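Local coordinates for protein peroxisomal acyl-CoA oxidase 1A (Solanum lycopersicum, PDB 2FON) that probably oxidises acyl-CoA thioesters with an FAD cofactor in peroxisomal fatty-acid beta-oxidation, at residues 143-147 with 148-152; 648-651 with 652-656. All coordinates share one frame; numbering follows the deposited sequence.

Contact 1. Residues 143-147 with 148-152; sequences PLAYK and MQIIG
The side-chain amide of Gln149 lies between Leu144 and Lys147, five and two residues back in the chain, and meets each with a different atom. Its OE1 comes within 3.4 Å of CD2 of Leu144, the two side chains crossing at about a right angle. On the Lys147 side the chains run alongside each other in the same direction, with NE2 of Gln149 3.2 Å from CD of Lys147, a contact with the aliphatic part of the lysine. Gln149 reaches this position because its CG stands opposite its own carbonyl carbon (chi1 -69°) and the chain continues extended. Replacing the glutamine by alanine would remove the amide, and is likely to leave CD2 of Leu144 and CD of Lys147 without the group that covers both. Ile150 packs on the preceding turn instead: its CG1 is 4.2 Å from CB of Leu144 and 4.4 Å from CB of Ala145. The end of the helix is marked by two backbone bonds back into its last turn. N of Gln149 donates to O of Leu144 at 3.0 Å, and N of Met148 makes a weak bond to O of Ala145 at 3.1 Å. The latter oxygen also accepts from His121, whose other ring nitrogen takes the N-H of Gly152, so one imidazole ties the helix end to the start of the next strand. Met148 packs on Phe117. Its positive phi (57°), together with the two bonds back into the last turn, identifies a Schellman motif closing helix 135-146.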
loop_
_atom_site.group_PDB
_atom_site.type_symbol
_atom_site.label_atom_id
_atom_site.label_comp_id
_atom_site.label_asym_id
_atom_site.label_seq_id
_atom_site.Cartn_x
_atom_site.Cartn_y
_atom_site.Cartn_z
ATOM N N PRO B 143 -40.575 9.640 -2.236
ATOM C CA PRO B 143 -40.667 11.108 -2.266
ATOM C C PRO B 143 -39.950 11.709 -1.031
ATOM O O PRO B 143 -39.221 12.709 -1.174
ATOM C CB PRO B 143 -42.186 11.375 -2.264
ATOM C CG PRO B 143 -42.767 10.176 -2.865
ATOM C CD PRO B 143 -41.924 9.041 -2.275
ATOM N N LEU B 144 -40.092 11.081 0.137
ATOM C CA LEU B 144 -39.418 11.573 1.335
ATOM C C LEU B 144 -37.897 11.646 1.166
ATOM O O LEU B 144 -37.282 12.686 1.385
ATOM C CB LEU B 144 -39.766 10.683 2.538
ATOM C CG LEU B 144 -41.238 10.683 3.030
ATOM C CD1 LEU B 144 -41.409 9.806 4.254
ATOM C CD2 LEU B 144 -41.791 12.139 3.272
ATOM N N ALA B 145 -37.284 10.528 0.775
ATOM C CA ALA B 145 -35.840 10.459 0.515
ATOM C C ALA B 145 -35.365 11.398 -0.604
ATOM O O ALA B 145 -34.263 11.912 -0.503
ATOM C CB ALA B 145 -35.439 9.038 0.208
ATOM N N TYR B 146 -36.168 11.586 -1.665
ATOM C CA TYR B 146 -35.798 12.475 -2.780
ATOM C C TYR B 146 -35.654 13.921 -2.377
ATOM O O TYR B 146 -34.777 14.628 -2.897
ATOM C CB TYR B 146 -36.725 12.376 -3.985
ATOM C CG TYR B 146 -36.538 11.128 -4.793
ATOM C CD1 TYR B 146 -37.569 10.603 -5.589
ATOM C CD2 TYR B 146 -35.361 10.446 -4.736
ATOM C CE1 TYR B 146 -37.395 9.417 -6.331
ATOM C CE2 TYR B 146 -35.160 9.279 -5.449
ATOM C CZ TYR B 146 -36.165 8.754 -6.242
ATOM O OH TYR B 146 -35.866 7.584 -6.934
ATOM N N LYS B 147 -36.496 14.355 -1.437
ATOM C CA LYS B 147 -36.379 15.712 -0.870
ATOM C C LYS B 147 -35.614 15.731 0.428
ATOM O O LYS B 147 -35.533 16.767 1.079
ATOM C CB LYS B 147 -37.736 16.359 -0.636
ATOM C CG LYS B 147 -38.515 16.565 -1.874
ATOM C CD LYS B 147 -39.940 16.811 -1.515
ATOM C CE LYS B 147 -40.892 15.982 -2.360
ATOM N NZ LYS B 147 -42.296 16.376 -1.963
ATOM N N MET B 148 -35.095 14.587 0.846
ATOM C CA MET B 148 -34.333 14.560 2.068
ATOM C C MET B 148 -35.121 15.070 3.221
ATOM O O MET B 148 -34.556 15.738 4.061
ATOM C CB MET B 148 -33.051 15.408 1.967
ATOM C CG MET B 148 -32.093 14.957 0.866
ATOM S SD MET B 148 -30.392 15.491 1.076
ATOM C CE MET B 148 -29.987 14.348 2.381
ATOM N N GLN B 149 -36.416 14.782 3.274
ATOM C CA GLN B 149 -37.153 14.907 4.530
ATOM C C GLN B 149 -36.791 13.746 5.454
ATOM O O GLN B 149 -37.219 13.725 6.594
ATOM C CB GLN B 149 -38.660 14.949 4.314
ATOM C CG GLN B 149 -39.179 16.254 3.608
ATOM C CD GLN B 149 -40.498 16.060 2.893
ATOM O OE1 GLN B 149 -41.458 15.514 3.447
ATOM N NE2 GLN B 149 -40.543 16.477 1.644
ATOM N N ILE B 150 -36.007 12.781 4.962
ATOM C CA ILE B 150 -35.441 11.731 5.790
ATOM C C ILE B 150 -34.074 11.413 5.261
ATOM O O ILE B 150 -33.813 11.609 4.102
ATOM C CB ILE B 150 -36.258 10.416 5.800
ATOM C CG1 ILE B 150 -36.161 9.699 4.449
ATOM C CG2 ILE B 150 -37.715 10.633 6.287
ATOM C CD1 ILE B 150 -36.838 8.308 4.474
ATOM N N ILE B 151 -33.197 10.921 6.123
ATOM C CA ILE B 151 -31.869 10.602 5.700
ATOM C C ILE B 151 -31.544 9.187 6.109
ATOM O O ILE B 151 -31.564 8.837 7.286
ATOM C CB ILE B 151 -30.863 11.579 6.220
ATOM C CG1 ILE B 151 -31.156 12.943 5.617
ATOM C CG2 ILE B 151 -29.483 11.122 5.818
ATOM C CD1 ILE B 151 -30.521 14.125 6.349
ATOM N N GLY B 152 -31.275 8.379 5.095
ATOM C CA GLY B 152 -31.230 6.969 5.250
ATOM C C GLY B 152 -29.858 6.444 4.938
ATOM O O GLY B 152 -29.143 7.029 4.112
#

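Contact 2. Residues 648-651 with 652-656; sequences LYEA and AWKDP
Trp653 presents the edge of its indole to one face of the Tyr649 ring, one helical turn earlier, at the C-terminal end of helix 644-652. The planes stand at 70° and the centroids of the phenol and the five-membered ring are 4.7 Å apart, which defines a T-shaped pair. NE1 of Trp653 sits over the rim side of that face, 3.1 Å from CE2 of Tyr649. A first torsion that sets CG of Tyr649 opposite its backbone N (chi1 -165°) carries the phenol to where its face meets the indole edge. In the backbone, Ala652 makes the last four-residue bond, its N donating to O of Leu648 at 3.0 Å. The next two donors reach back three residues, N of Trp653 to O of Glu650 at 3.2 Å and N of Lys654 to O of Ala651 at 3.2 Å. The turn lies at the dimer interface, with the side chain of Leu648 about 9 Å from the bound FAD. Trp653 also packs on Val241 of the second subunit, and OD2 of Asp655 forms a salt bridge with NH1 of Arg77 of that same subunit; Asp655 OD1 takes the N-H of Leu657. Because the indole N-H is directed at the tyrosine pi cloud, the pair probably gains some electrostatic attraction beyond apolar packing.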
loop_
_atom_site.group_PDB
_atom_site.type_symbol
_atom_site.label_atom_id
_atom_site.label_comp_id
_atom_site.label_asym_id
_atom_site.label_seq_id
_atom_site.Cartn_x
_atom_site.Cartn_y
_atom_site.Cartn_z
ATOM N N LEU B 648 5.138 23.764 -2.627
ATOM C CA LEU B 648 5.527 22.989 -1.420
ATOM C C LEU B 648 6.158 23.854 -0.323
ATOM O O LEU B 648 5.820 23.692 0.848
ATOM C CB LEU B 648 6.446 21.795 -1.752
ATOM C CG LEU B 648 5.861 20.561 -2.434
ATOM C CD1 LEU B 648 6.924 19.604 -2.767
ATOM C CD2 LEU B 648 4.969 19.848 -1.540
ATOM N N TYR B 649 7.043 24.773 -0.680
ATOM C CA TYR B 649 7.626 25.690 0.302
ATOM C C TYR B 649 6.554 26.587 0.935
ATOM O O TYR B 649 6.362 26.594 2.121
ATOM C CB TYR B 649 8.722 26.527 -0.367
ATOM C CG TYR B 649 9.631 27.235 0.562
ATOM C CD1 TYR B 649 10.744 26.604 1.071
ATOM C CD2 TYR B 649 9.402 28.568 0.908
ATOM C CE1 TYR B 649 11.613 27.271 1.923
ATOM C CE2 TYR B 649 10.254 29.248 1.793
ATOM C CZ TYR B 649 11.354 28.584 2.302
ATOM O OH TYR B 649 12.221 29.224 3.180
ATOM N N GLU B 650 5.837 27.339 0.138
ATOM C CA GLU B 650 4.729 28.127 0.638
ATOM C C GLU B 650 3.784 27.206 1.496
ATOM O O GLU B 650 3.355 27.589 2.600
ATOM C CB GLU B 650 4.058 28.853 -0.547
ATOM C CG GLU B 650 2.606 29.324 -0.381
ATOM C CD GLU B 650 1.960 29.901 -1.717
ATOM O OE1 GLU B 650 2.174 29.373 -2.841
ATOM O OE2 GLU B 650 1.223 30.915 -1.655
ATOM N N ALA B 651 3.515 25.980 1.044
ATOM C CA ALA B 651 2.639 25.103 1.845
ATOM C C ALA B 651 3.183 24.735 3.256
ATOM O O ALA B 651 2.435 24.749 4.240
ATOM C CB ALA B 651 2.173 23.891 1.064
ATOM N N ALA B 652 4.478 24.479 3.393
ATOM C CA ALA B 652 4.944 24.145 4.724
ATOM C C ALA B 652 4.714 25.231 5.732
ATOM O O ALA B 652 4.575 24.926 6.921
ATOM C CB ALA B 652 6.373 23.795 4.730
ATOM N N TRP B 653 4.715 26.488 5.294
ATOM C CA TRP B 653 4.632 27.620 6.242
ATOM C C TRP B 653 3.252 27.818 6.839
ATOM O O TRP B 653 2.994 28.839 7.435
ATOM C CB TRP B 653 5.235 28.955 5.664
ATOM C CG TRP B 653 6.708 28.806 5.421
ATOM C CD1 TRP B 653 7.352 28.764 4.202
ATOM C CD2 TRP B 653 7.714 28.552 6.415
ATOM N NE1 TRP B 653 8.706 28.523 4.387
ATOM C CE2 TRP B 653 8.947 28.387 5.737
ATOM C CE3 TRP B 653 7.698 28.472 7.820
ATOM C CZ2 TRP B 653 10.160 28.165 6.425
ATOM C CZ3 TRP B 653 8.915 28.255 8.503
ATOM C CH2 TRP B 653 10.120 28.100 7.801
ATOM N N LYS B 654 2.397 26.815 6.702
ATOM C CA LYS B 654 1.011 26.860 7.169
ATOM C C LYS B 654 0.643 25.715 8.137
ATOM O O LYS B 654 -0.390 25.788 8.812
ATOM C CB LYS B 654 0.047 26.853 5.974
ATOM C CG LYS B 654 0.451 27.830 4.895
ATOM C CD LYS B 654 -0.775 28.505 4.254
ATOM C CE LYS B 654 -0.454 29.035 2.850
ATOM N NZ LYS B 654 -1.594 28.753 1.958
ATOM N N ASP B 655 1.457 24.659 8.216
ATOM C CA ASP B 655 1.305 23.693 9.295
ATOM C C ASP B 655 1.260 24.374 10.699
ATOM O O ASP B 655 1.991 25.330 10.970
ATOM C CB ASP B 655 2.394 22.625 9.227
ATOM C CG ASP B 655 2.299 21.606 10.395
ATOM O OD1 ASP B 655 2.822 21.906 11.509
ATOM O OD2 ASP B 655 1.711 20.499 10.203
ATOM N N PRO B 656 0.396 23.872 11.593
ATOM C CA PRO B 656 0.282 24.317 13.001
ATOM C C PRO B 656 1.632 24.563 13.719
ATOM O O PRO B 656 1.819 25.583 14.425
ATOM C CB PRO B 656 -0.480 23.160 13.694
ATOM C CG PRO B 656 -0.815 22.156 12.596
ATOM C CD PRO B 656 -0.562 22.799 11.273
#

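Neither contact closes a long loop: each is a single continuous turn at a helix end, and the two follow in series without nesting or crossing. Contact 1 takes the chain from helix 135-146 into strand 152-155, which pairs in parallel with strand 204-213. Contact 2, far along the sequence, leads from helix 644-652 toward helix 666-675. Within one chain their centres are 42 Å apart and their nearest atoms about 31 Å. Both also face the second subunit: Ile151 of contact 1 packs on Ile670, in helix 666-675 of the second subunit, while contact 2 packs on Ser191, Val241 and Asp243 of the second subunit, residues of the acyl-CoA dehydrogenase-like middle domain.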